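Local coordinates for protein alpha-1,3-glucanase (Paenibacillus glycanilyticus, PDB 6K0P) that hydrolyses alpha-1,3-glucan, probably cutting its alpha-1,3-glucosidic bonds with a family 87 glycoside hydrolase catalytic domain built on a right-handed parallel beta-helix, at residues G217-N222 with W240-V245; V188-S193 with I212-G217; E233-G238 with I268-A273; G275-R280 with H305-Y310. The protein carries 1 engineered substitution. All coordinates share one frame; numbering follows the deposited sequence.

Interaction 1: residues G217-N222 with W240-V245; sequences GEWTIN and WYTKLV. With GLC (alpha-D-glucopyranose), chain D.
Gly217 and Trp219 pair in parallel with the strand around Lys243. The two are short strands on successive coils of the beta-helix, at 27° to each other. Five backbone hydrogen bonds join them. Gly217 N gives to Tyr241 O, and Gly217 O accepts from Lys243 N. Trp219 N gives to Lys243 O, and Trp219 O accepts from Val245 N at 2.8 Å. Ile221 N closes the series on Val245 O. Gly217 sits at phi 143°, which calls for glycine.

Apolar contacts gather on the side of Trp219 and Leu244, with Ile221 joining past the strand. Ile221 CD1 rests 3.8 Å from Leu244 CB, the two side chains crossing at about a right angle. Leu244 CD2 comes 4.1 Å from Trp219 CB. The Trp219 indole NE1 bonds to Pro215 O.

The polar contacts lie on the other face, with Glu218 and Lys243. Both chains run extended beyond CG and reach one glucose. Its O1 donates to Glu218 OE2 at 2.6 Å. Lys243 NZ gives a weak bond to its O5, 3.4 Å away. One water donates to Glu218 OE2, and its oxygen accepts from Lys243 NZ at 2.9 Å. A second water donates to Val245 O and also bonds Thr220 OG1. Gln140 O is a further partner of the glucose.

The carboxylate and the ammonium are not in direct contact: Glu218 OE2 and Lys243 NZ are 5.0 Å apart. The first water lies between the opposite charges, which probably strengthens its bond to the carboxylate. Neighbouring strands thus offer a carboxylate and an ammonium group to one sugar of a glycan-binding pocket.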
# COMPACT_ATOMS: atom_id res chain seq x y z
N GLY A 217 4.70 7.12 24.82
CA GLY A 217 4.45 8.55 24.84
C GLY A 217 4.47 9.16 23.46
O GLY A 217 4.58 8.43 22.47
N GLU A 218 4.34 10.48 23.39
CA GLU A 218 4.47 11.21 22.14
C GLU A 218 5.75 12.01 22.20
O GLU A 218 5.95 12.80 23.13
CB GLU A 218 3.29 12.15 21.92
CG GLU A 218 1.94 11.48 21.78
CD GLU A 218 0.85 12.49 21.47
OE1 GLU A 218 1.20 13.60 21.02
OE2 GLU A 218 -0.33 12.16 21.64
N TRP A 219 6.61 11.83 21.20
CA TRP A 219 7.95 12.39 21.20
C TRP A 219 8.14 13.16 19.90
O TRP A 219 7.99 12.58 18.81
CB TRP A 219 8.98 11.27 21.32
CG TRP A 219 8.70 10.40 22.51
CD1 TRP A 219 8.08 9.18 22.52
CD2 TRP A 219 8.97 10.72 23.87
NE1 TRP A 219 7.97 8.72 23.80
CE2 TRP A 219 8.52 9.65 24.65
CE3 TRP A 219 9.58 11.82 24.51
CZ2 TRP A 219 8.65 9.63 26.04
CZ3 TRP A 219 9.70 11.79 25.89
CH2 TRP A 219 9.24 10.71 26.64
N THR A 220 8.44 14.45 20.00
CA THR A 220 8.56 15.26 18.80
C THR A 220 9.76 14.80 17.98
O THR A 220 10.86 14.62 18.50
CB THR A 220 8.75 16.73 19.19
OG1 THR A 220 7.53 17.23 19.74
CG2 THR A 220 9.13 17.57 17.96
N ILE A 221 9.53 14.59 16.69
CA ILE A 221 10.60 14.49 15.71
C ILE A 221 10.46 15.70 14.79
O ILE A 221 9.59 15.74 13.91
CB ILE A 221 10.63 13.15 14.97
CG1 ILE A 221 9.25 12.75 14.44
CG2 ILE A 221 11.14 12.05 15.90
CD1 ILE A 221 9.31 11.56 13.49
N ASN A 222 11.28 16.72 15.02
CA ASN A 222 11.22 17.94 14.22
C ASN A 222 12.43 18.07 13.30
O ASN A 222 12.69 19.16 12.78
CB ASN A 222 11.03 19.18 15.08
CG ASN A 222 12.19 19.44 16.02
OD1 ASN A 222 13.26 18.85 15.89
ND2 ASN A 222 11.98 20.33 16.98
N TRP A 240 1.65 0.95 19.27
CA TRP A 240 0.52 1.64 19.88
C TRP A 240 0.94 2.56 21.02
O TRP A 240 0.13 3.37 21.48
CB TRP A 240 -0.51 0.63 20.40
CG TRP A 240 -1.50 0.18 19.37
CD1 TRP A 240 -1.41 -0.92 18.56
CD2 TRP A 240 -2.74 0.83 19.02
NE1 TRP A 240 -2.53 -1.01 17.75
CE2 TRP A 240 -3.35 0.06 18.01
CE3 TRP A 240 -3.39 1.99 19.47
CZ2 TRP A 240 -4.58 0.41 17.44
CZ3 TRP A 240 -4.61 2.33 18.90
CH2 TRP A 240 -5.19 1.54 17.90
N TYR A 241 2.19 2.46 21.49
CA TYR A 241 2.61 3.18 22.69
C TYR A 241 3.66 4.24 22.41
O TYR A 241 3.50 5.38 22.86
CB TYR A 241 3.14 2.20 23.74
CG TYR A 241 2.11 1.19 24.17
CD1 TYR A 241 1.00 1.58 24.91
CD2 TYR A 241 2.23 -0.15 23.81
CE1 TYR A 241 0.04 0.64 25.30
CE2 TYR A 241 1.29 -1.08 24.19
CZ TYR A 241 0.20 -0.67 24.93
OH TYR A 241 -0.74 -1.60 25.31
N THR A 242 4.75 3.90 21.72
CA THR A 242 5.80 4.87 21.41
C THR A 242 5.43 5.54 20.10
O THR A 242 5.41 4.88 19.05
CB THR A 242 7.15 4.17 21.27
OG1 THR A 242 7.51 3.58 22.53
CG2 THR A 242 8.24 5.17 20.85
N LYS A 243 5.13 6.84 20.15
CA LYS A 243 4.71 7.60 18.98
C LYS A 243 5.71 8.71 18.73
O LYS A 243 5.84 9.63 19.55
CB LYS A 243 3.32 8.21 19.22
CG LYS A 243 2.25 7.16 19.51
CD LYS A 243 0.94 7.82 19.94
CE LYS A 243 -0.12 6.78 20.30
NZ LYS A 243 -1.42 7.45 20.56
N LEU A 244 6.39 8.65 17.59
CA LEU A 244 7.25 9.74 17.14
C LEU A 244 6.39 10.66 16.28
O LEU A 244 5.77 10.20 15.31
CB LEU A 244 8.42 9.19 16.34
CG LEU A 244 9.22 8.05 16.98
CD1 LEU A 244 10.45 7.72 16.12
CD2 LEU A 244 9.63 8.38 18.42
N VAL A 245 6.31 11.93 16.65
CA VAL A 245 5.30 12.83 16.11
C VAL A 245 5.97 14.02 15.45
O VAL A 245 6.66 14.81 16.11
CB VAL A 245 4.32 13.29 17.21
CG1 VAL A 245 3.25 14.20 16.63
CG2 VAL A 245 3.67 12.07 17.88
C1 GLC D . -2.55 11.11 19.18
C2 GLC D . -3.06 12.03 18.09
C3 GLC D . -4.58 12.16 17.98
C4 GLC D . -5.18 10.80 18.13
C5 GLC D . -4.76 10.26 19.47
C6 GLC D . -5.43 8.93 19.80
O1 GLC D . -2.56 11.77 20.36
O2 GLC D . -2.43 13.28 18.23
O3 GLC D . -4.91 12.49 16.66
O4 GLC D . -6.57 10.91 18.11
O5 GLC D . -3.39 9.99 19.33
O6 GLC D . -5.20 7.91 18.86
O HOH W 1 -1.18 9.66 22.35
O HOH W 2 5.53 17.08 17.56

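Interaction 2: residues V188-S193 with I212-G217; sequences VAVSAS and IYIPAG
Val188 O accepts from Tyr213 N, and Val190 N gives to Tyr213 O at 2.9 Å, so the two short strands run parallel and in register. They are neighbouring strands at the start of the parallel beta-helix, and helix 196-204 connects them.

Val190 makes the largest share of the contact. Its CG2 lies beside Ile214 CG1, 4.0 Å apart, the two side chains pointing the same way. The same methyl also meets Ile212 CD1. With chi1 at 171°, CG1 of Val190 is opposite the backbone N, which leaves CG2 on the side of these isoleucines. Ala199 of the helix touches Val188, Val190 and Ile212.

Ile212 brings its CB to 3.3 Å from Val188 O. On the other face, Ala189 CB comes to the edge of the Tyr213 ring, near its plane, 4.5 Å from CD2. The phenol OH of Tyr213 bonds to Gln179 O. Beyond the strand, Ser191 OG accepts from Ser193 N, an ST turn that bends the chain before the helix. Pro215 ends the contact, with its ring carbon CG 3.2 Å from Val190 O.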
# COMPACT_ATOMS: atom_id res chain seq x y z
N VAL A 188 20.13 3.76 26.24
CA VAL A 188 19.91 5.08 26.82
C VAL A 188 18.45 5.47 26.61
O VAL A 188 17.95 5.48 25.48
CB VAL A 188 20.84 6.12 26.18
CG1 VAL A 188 20.62 7.49 26.81
CG2 VAL A 188 22.30 5.68 26.32
N ALA A 189 17.75 5.80 27.70
CA ALA A 189 16.33 6.12 27.58
C ALA A 189 16.10 7.57 27.19
O ALA A 189 16.62 8.49 27.82
CB ALA A 189 15.60 5.83 28.90
N VAL A 190 15.31 7.76 26.13
CA VAL A 190 14.68 9.05 25.91
C VAL A 190 13.73 9.31 27.09
O VAL A 190 13.18 8.38 27.68
CB VAL A 190 13.93 9.01 24.57
CG1 VAL A 190 13.05 10.24 24.37
CG2 VAL A 190 14.94 8.85 23.42
N SER A 191 13.59 10.58 27.46
CA SER A 191 12.76 10.94 28.60
C SER A 191 12.20 12.34 28.37
O SER A 191 12.52 13.00 27.38
CB SER A 191 13.58 10.94 29.88
OG SER A 191 14.41 12.09 29.90
N ALA A 192 11.37 12.79 29.32
CA ALA A 192 10.81 14.14 29.24
C ALA A 192 11.89 15.21 29.10
O ALA A 192 11.62 16.28 28.55
CB ALA A 192 9.92 14.41 30.45
N SER A 193 13.10 14.96 29.59
CA SER A 193 14.16 15.97 29.50
C SER A 193 15.37 15.52 28.70
O SER A 193 16.36 16.26 28.64
CB SER A 193 14.60 16.46 30.88
OG SER A 193 15.12 15.37 31.62
N ILE A 212 19.29 3.11 21.95
CA ILE A 212 18.40 3.94 22.74
C ILE A 212 17.05 3.25 22.88
O ILE A 212 16.67 2.42 22.04
CB ILE A 212 18.22 5.36 22.18
CG1 ILE A 212 17.46 5.35 20.85
CG2 ILE A 212 19.57 6.05 22.04
CD1 ILE A 212 16.97 6.74 20.39
N TYR A 213 16.35 3.58 23.95
CA TYR A 213 14.99 3.14 24.20
C TYR A 213 14.10 4.36 24.22
O TYR A 213 14.41 5.36 24.88
CB TYR A 213 14.90 2.42 25.55
CG TYR A 213 13.49 2.10 25.98
CD1 TYR A 213 12.75 1.12 25.33
CD2 TYR A 213 12.91 2.77 27.05
CE1 TYR A 213 11.45 0.82 25.73
CE2 TYR A 213 11.62 2.47 27.47
CZ TYR A 213 10.90 1.50 26.80
OH TYR A 213 9.62 1.22 27.24
N ILE A 214 12.99 4.29 23.49
CA ILE A 214 12.03 5.38 23.44
C ILE A 214 10.75 4.91 24.14
O ILE A 214 10.05 4.03 23.61
CB ILE A 214 11.75 5.85 22.01
CG1 ILE A 214 13.07 6.05 21.26
CG2 ILE A 214 10.96 7.15 22.03
CD1 ILE A 214 12.92 6.58 19.82
N PRO A 215 10.43 5.45 25.31
CA PRO A 215 9.31 4.92 26.09
C PRO A 215 7.97 5.22 25.44
O PRO A 215 7.86 5.94 24.45
CB PRO A 215 9.42 5.68 27.42
CG PRO A 215 10.76 6.31 27.44
CD PRO A 215 11.17 6.51 26.00
N ALA A 216 6.93 4.66 26.05
CA ALA A 216 5.57 5.03 25.67
C ALA A 216 5.42 6.54 25.78
O ALA A 216 5.95 7.18 26.70
CB ALA A 216 4.58 4.34 26.61
N GLY A 217 4.70 7.12 24.82
CA GLY A 217 4.45 8.55 24.84
C GLY A 217 4.47 9.16 23.46
O GLY A 217 4.58 8.43 22.47

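Interaction 3: residues E233-G238 with I268-A273; sequences EIVGAG and IRDLSA
Ile234 O accepts from Arg269 N. The Ile234 side chain is buried, on the face shared with Ile268, with CD1 4.3 Å from Ile268 CG1 and CG2 4.1 Å from Leu271 CD2.

Val235 lies side by side with Arg269. Its CG1 sits over the centre of one guanidinium face, 3.7 Å above the plane. Arg269 CG stands between the backbone N and the carbonyl carbon (chi1 66°), and the chain then extends to NE along Val235. A water in the guanidinium plane accepts from Arg269 NE, 2.8 Å from it, and donates to Glu233 OE1. Tyr187 OH also bonds this carboxylate. Arg269 NH1 makes a salt bridge to Asp270 OD2 at 2.8 Å. Gln179 NE2 also bonds Asp270 OD2. A methionine in place of Arg269 would probably leave the Asp270 carboxylate without this charged mate and Glu233 without its water link.

These are neighbouring coils of the parallel beta-helix, and the second strand turns a corner at Asp270 onto another face.

Gly236 N gives to Arg269 O. A CB on Gly236 would clash with Asp270 O and Leu271 CB. Past Ala237, whose N bonds to Thr242 OG1, Gly238 N donates to Asp270 O at 2.8 Å, from above the carbonyl plane. Asp270 OD1 accepts from Asn300 ND2.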
# COMPACT_ATOMS: atom_id res chain seq x y z
N GLU A 233 20.78 0.37 17.79
CA GLU A 233 19.43 -0.15 18.01
C GLU A 233 18.55 0.97 18.53
O GLU A 233 18.93 1.68 19.47
CB GLU A 233 19.46 -1.29 19.03
CG GLU A 233 20.23 -2.51 18.56
CD GLU A 233 20.23 -3.61 19.60
OE1 GLU A 233 19.19 -3.80 20.26
OE2 GLU A 233 21.28 -4.27 19.75
N ILE A 234 17.39 1.16 17.91
CA ILE A 234 16.37 2.08 18.39
C ILE A 234 15.14 1.24 18.69
O ILE A 234 14.58 0.62 17.78
CB ILE A 234 16.08 3.18 17.36
CG1 ILE A 234 17.36 3.97 17.08
CG2 ILE A 234 14.97 4.12 17.85
CD1 ILE A 234 17.20 5.07 16.09
N VAL A 235 14.75 1.19 19.96
CA VAL A 235 13.73 0.26 20.44
C VAL A 235 12.66 1.06 21.16
O VAL A 235 12.96 1.81 22.10
CB VAL A 235 14.33 -0.78 21.40
CG1 VAL A 235 13.25 -1.74 21.88
CG2 VAL A 235 15.50 -1.54 20.74
N GLY A 236 11.40 0.90 20.74
CA GLY A 236 10.27 1.49 21.43
C GLY A 236 9.55 0.49 22.31
O GLY A 236 9.99 -0.64 22.53
N ALA A 237 8.39 0.93 22.81
CA ALA A 237 7.55 0.14 23.70
C ALA A 237 6.47 -0.64 22.95
O ALA A 237 5.70 -1.36 23.59
CB ALA A 237 6.88 1.06 24.73
N GLY A 238 6.42 -0.50 21.63
CA GLY A 238 5.35 -1.04 20.82
C GLY A 238 4.71 0.09 20.04
O GLY A 238 4.64 1.23 20.51
N ILE A 268 15.70 -0.56 13.86
CA ILE A 268 14.67 0.34 14.38
C ILE A 268 13.42 -0.50 14.56
O ILE A 268 12.94 -1.11 13.60
CB ILE A 268 14.40 1.51 13.41
CG1 ILE A 268 15.69 2.30 13.16
CG2 ILE A 268 13.31 2.41 13.96
CD1 ILE A 268 15.55 3.38 12.10
N ARG A 269 12.88 -0.53 15.78
CA ARG A 269 11.76 -1.44 16.01
C ARG A 269 10.79 -0.95 17.08
O ARG A 269 11.16 -0.20 17.99
CB ARG A 269 12.22 -2.86 16.35
CG ARG A 269 12.97 -2.98 17.68
CD ARG A 269 13.36 -4.44 17.92
NE ARG A 269 14.32 -4.67 18.99
CZ ARG A 269 13.98 -5.05 20.22
NH1 ARG A 269 12.70 -5.23 20.52
NH2 ARG A 269 14.92 -5.27 21.13
N ASP A 270 9.54 -1.42 16.95
CA ASP A 270 8.55 -1.39 18.03
C ASP A 270 8.10 0.04 18.36
O ASP A 270 8.07 0.45 19.52
CB ASP A 270 9.05 -2.13 19.28
CG ASP A 270 9.46 -3.56 18.99
OD1 ASP A 270 8.96 -4.16 18.01
OD2 ASP A 270 10.27 -4.10 19.76
N LEU A 271 7.72 0.78 17.34
CA LEU A 271 7.30 2.16 17.55
C LEU A 271 6.46 2.60 16.36
O LEU A 271 6.40 1.93 15.33
CB LEU A 271 8.52 3.08 17.75
CG LEU A 271 9.63 3.09 16.69
CD1 LEU A 271 9.25 3.90 15.45
CD2 LEU A 271 10.94 3.61 17.30
N SER A 272 5.84 3.77 16.50
CA SER A 272 5.10 4.37 15.40
C SER A 272 5.64 5.76 15.11
O SER A 272 6.29 6.40 15.95
CB SER A 272 3.58 4.43 15.67
OG SER A 272 3.31 5.24 16.81
N ALA A 273 5.40 6.21 13.87
CA ALA A 273 5.81 7.53 13.43
C ALA A 273 4.65 8.18 12.71
O ALA A 273 4.09 7.60 11.76
CB ALA A 273 7.04 7.47 12.53
O HOH W 3 17.09 -4.57 18.83

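Interaction 4: residues G275-R280 with H305-Y310; sequences GNYINR and HFVCLY. With GLC (alpha-D-glucopyranose), chain B.
Phe306 turns one ring face to Gly275, whose CA lies 3.5 Å above the plane toward the rim, a CH-pi contact. The Tyr277 ring receives Val307 CG2 over one face, 3.9 Å from the ring centroid. At its edge, in plane, stands His305 O. The His305 ring has a water at its edge. This water lies 2.7 Å from His305 ND1 and donates to Gly275 O. His305 NE2 bonds to Glu137. The edge of the Arg280 guanidinium faces a glucose, with O5 near its plane.

One backbone hydrogen bond joins the segments, Tyr277 N to His305 O at 3.1 Å. Tyr277 O is buried here with no partner. A side chain on Gly275 would run into His305 O and the Phe306 ring. Tyr277 CG lies beside its backbone N (chi1 -81°), which lays the ring against Val307. A serine in place of Tyr277 would probably open a gap beside Val307 CG2 and leave that residue free to shift.

Val307 CG1 comes 3.4 Å from glucose O6. Arg280 NH2 donates to glucose O5 at 3.0 Å. The arginine also salt-bridges Asp282 and Asp354. Both carboxylates probably hold its charge in place while NH2 turns to the sugar. Between coils of the beta-helix, this pair of loops therefore buries the rings of Tyr277 and Phe306 against Val307 and Gly275 and presents a cation and a methyl to a glycan-binding pocket.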
# COMPACT_ATOMS: atom_id res chain seq x y z
N GLY A 275 3.65 11.36 10.73
CA GLY A 275 4.15 12.49 9.99
C GLY A 275 3.14 13.61 9.90
O GLY A 275 2.01 13.52 10.37
N ASN A 276 3.58 14.72 9.30
CA ASN A 276 2.69 15.86 9.12
C ASN A 276 2.53 16.24 7.65
O ASN A 276 2.12 17.37 7.34
CB ASN A 276 3.16 17.05 9.96
CG ASN A 276 4.51 17.58 9.52
OD1 ASN A 276 5.06 17.13 8.52
ND2 ASN A 276 5.04 18.54 10.28
N TYR A 277 2.82 15.32 6.73
CA TYR A 277 2.56 15.59 5.33
C TYR A 277 1.06 15.60 5.09
O TYR A 277 0.33 14.76 5.62
CB TYR A 277 3.26 14.56 4.42
CG TYR A 277 4.71 14.90 4.21
CD1 TYR A 277 5.67 14.51 5.14
CD2 TYR A 277 5.13 15.67 3.12
CE1 TYR A 277 7.01 14.84 4.98
CE2 TYR A 277 6.47 16.02 2.96
CZ TYR A 277 7.40 15.59 3.90
OH TYR A 277 8.74 15.92 3.78
N ILE A 278 0.62 16.59 4.32
CA ILE A 278 -0.76 16.68 3.86
C ILE A 278 -0.87 16.59 2.35
O ILE A 278 -1.97 16.66 1.81
CB ILE A 278 -1.47 17.94 4.40
CG1 ILE A 278 -0.72 19.20 3.96
CG2 ILE A 278 -1.57 17.85 5.92
CD1 ILE A 278 -1.45 20.49 4.29
N ASN A 279 0.26 16.45 1.66
CA ASN A 279 0.28 16.21 0.23
C ASN A 279 1.64 15.63 -0.12
O ASN A 279 2.56 15.62 0.70
CB ASN A 279 -0.01 17.48 -0.59
CG ASN A 279 0.97 18.60 -0.29
OD1 ASN A 279 0.74 19.41 0.61
ND2 ASN A 279 2.07 18.64 -1.03
N ARG A 280 1.75 15.14 -1.34
CA ARG A 280 2.99 14.56 -1.83
C ARG A 280 3.98 15.66 -2.18
O ARG A 280 3.61 16.70 -2.73
CB ARG A 280 2.69 13.73 -3.08
CG ARG A 280 3.89 13.05 -3.70
CD ARG A 280 3.42 12.15 -4.84
NE ARG A 280 4.55 11.52 -5.51
CZ ARG A 280 4.45 10.46 -6.31
NH1 ARG A 280 3.27 9.90 -6.52
NH2 ARG A 280 5.54 9.95 -6.88
N HIS A 305 1.45 9.21 7.06
CA HIS A 305 1.51 10.65 6.75
C HIS A 305 2.93 11.12 6.48
O HIS A 305 3.30 12.26 6.81
CB HIS A 305 0.79 11.50 7.80
CG HIS A 305 -0.61 11.03 8.06
ND1 HIS A 305 -1.16 11.00 9.32
CD2 HIS A 305 -1.55 10.54 7.22
CE1 HIS A 305 -2.39 10.52 9.24
NE2 HIS A 305 -2.65 10.23 7.98
N PHE A 306 3.73 10.24 5.88
CA PHE A 306 4.96 10.58 5.18
C PHE A 306 4.72 10.39 3.69
O PHE A 306 3.68 9.88 3.26
CB PHE A 306 6.12 9.70 5.67
CG PHE A 306 6.56 10.05 7.07
CD1 PHE A 306 5.94 9.48 8.17
CD2 PHE A 306 7.57 10.99 7.28
CE1 PHE A 306 6.34 9.82 9.46
CE2 PHE A 306 7.96 11.33 8.56
CZ PHE A 306 7.35 10.75 9.66
N VAL A 307 5.70 10.82 2.89
CA VAL A 307 5.64 10.53 1.46
C VAL A 307 5.88 9.04 1.23
O VAL A 307 5.10 8.37 0.53
CB VAL A 307 6.61 11.43 0.68
CG1 VAL A 307 6.53 11.12 -0.82
CG2 VAL A 307 6.25 12.90 0.92
N CYS A 308 6.92 8.48 1.87
CA CYS A 308 7.18 7.05 1.82
C CYS A 308 7.69 6.59 3.18
O CYS A 308 8.17 7.40 3.98
CB CYS A 308 8.30 6.68 0.83
SG CYS A 308 8.16 7.41 -0.81
N LEU A 309 7.64 5.27 3.41
CA LEU A 309 8.44 4.70 4.49
C LEU A 309 9.91 4.69 4.13
O LEU A 309 10.75 5.20 4.88
CB LEU A 309 7.96 3.29 4.86
CG LEU A 309 8.91 2.51 5.80
CD1 LEU A 309 9.23 3.31 7.07
CD2 LEU A 309 8.35 1.13 6.16
N TYR A 310 10.26 4.13 2.97
CA TYR A 310 11.66 3.95 2.61
C TYR A 310 11.77 3.84 1.09
O TYR A 310 10.95 3.18 0.44
CB TYR A 310 12.25 2.71 3.27
CG TYR A 310 13.72 2.54 2.97
CD1 TYR A 310 14.66 3.41 3.52
CD2 TYR A 310 14.17 1.55 2.11
CE1 TYR A 310 16.01 3.29 3.23
CE2 TYR A 310 15.52 1.41 1.83
CZ TYR A 310 16.43 2.29 2.38
OH TYR A 310 17.77 2.16 2.08
C1 GLC B . 9.15 10.41 -7.73
C2 GLC B . 10.61 10.79 -7.64
C3 GLC B . 11.27 10.00 -6.53
C4 GLC B . 10.50 10.17 -5.23
C5 GLC B . 9.07 9.74 -5.43
C6 GLC B . 8.19 10.02 -4.22
O1 GLC B . 9.12 9.11 -8.20
O2 GLC B . 11.20 10.56 -8.92
O3 GLC B . 12.54 10.58 -6.29
O4 GLC B . 11.06 9.40 -4.20
O5 GLC B . 8.52 10.46 -6.48
O6 GLC B . 8.21 11.35 -3.78
O HOH W 4 0.16 11.83 11.53

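Along the chain, interaction 2 comes first: 188-193 leads into helix 196-204 and returns at 212-217. It ends at Gly217, where interaction 1 begins. Interaction 1 runs on to 240-245 and crosses interaction 3, since 233-238 lies inside its loop while 268-273 lies beyond. Interaction 4 opens afterwards, at 275-280, and closes at 305-310. No contact nests within another. Interactions 2 and 3 meet through strands 211-214 and 233-236. Interactions 1 and 3 meet through strands 242-245 and 271-274. Together they tie the early coils of the beta-helix. Interaction 4 joins on where Phe306 packs on Ala273 of interaction 3. Interactions 1 and 4 each touch a glucose, in separate pockets, and their centres are about 16 Å apart.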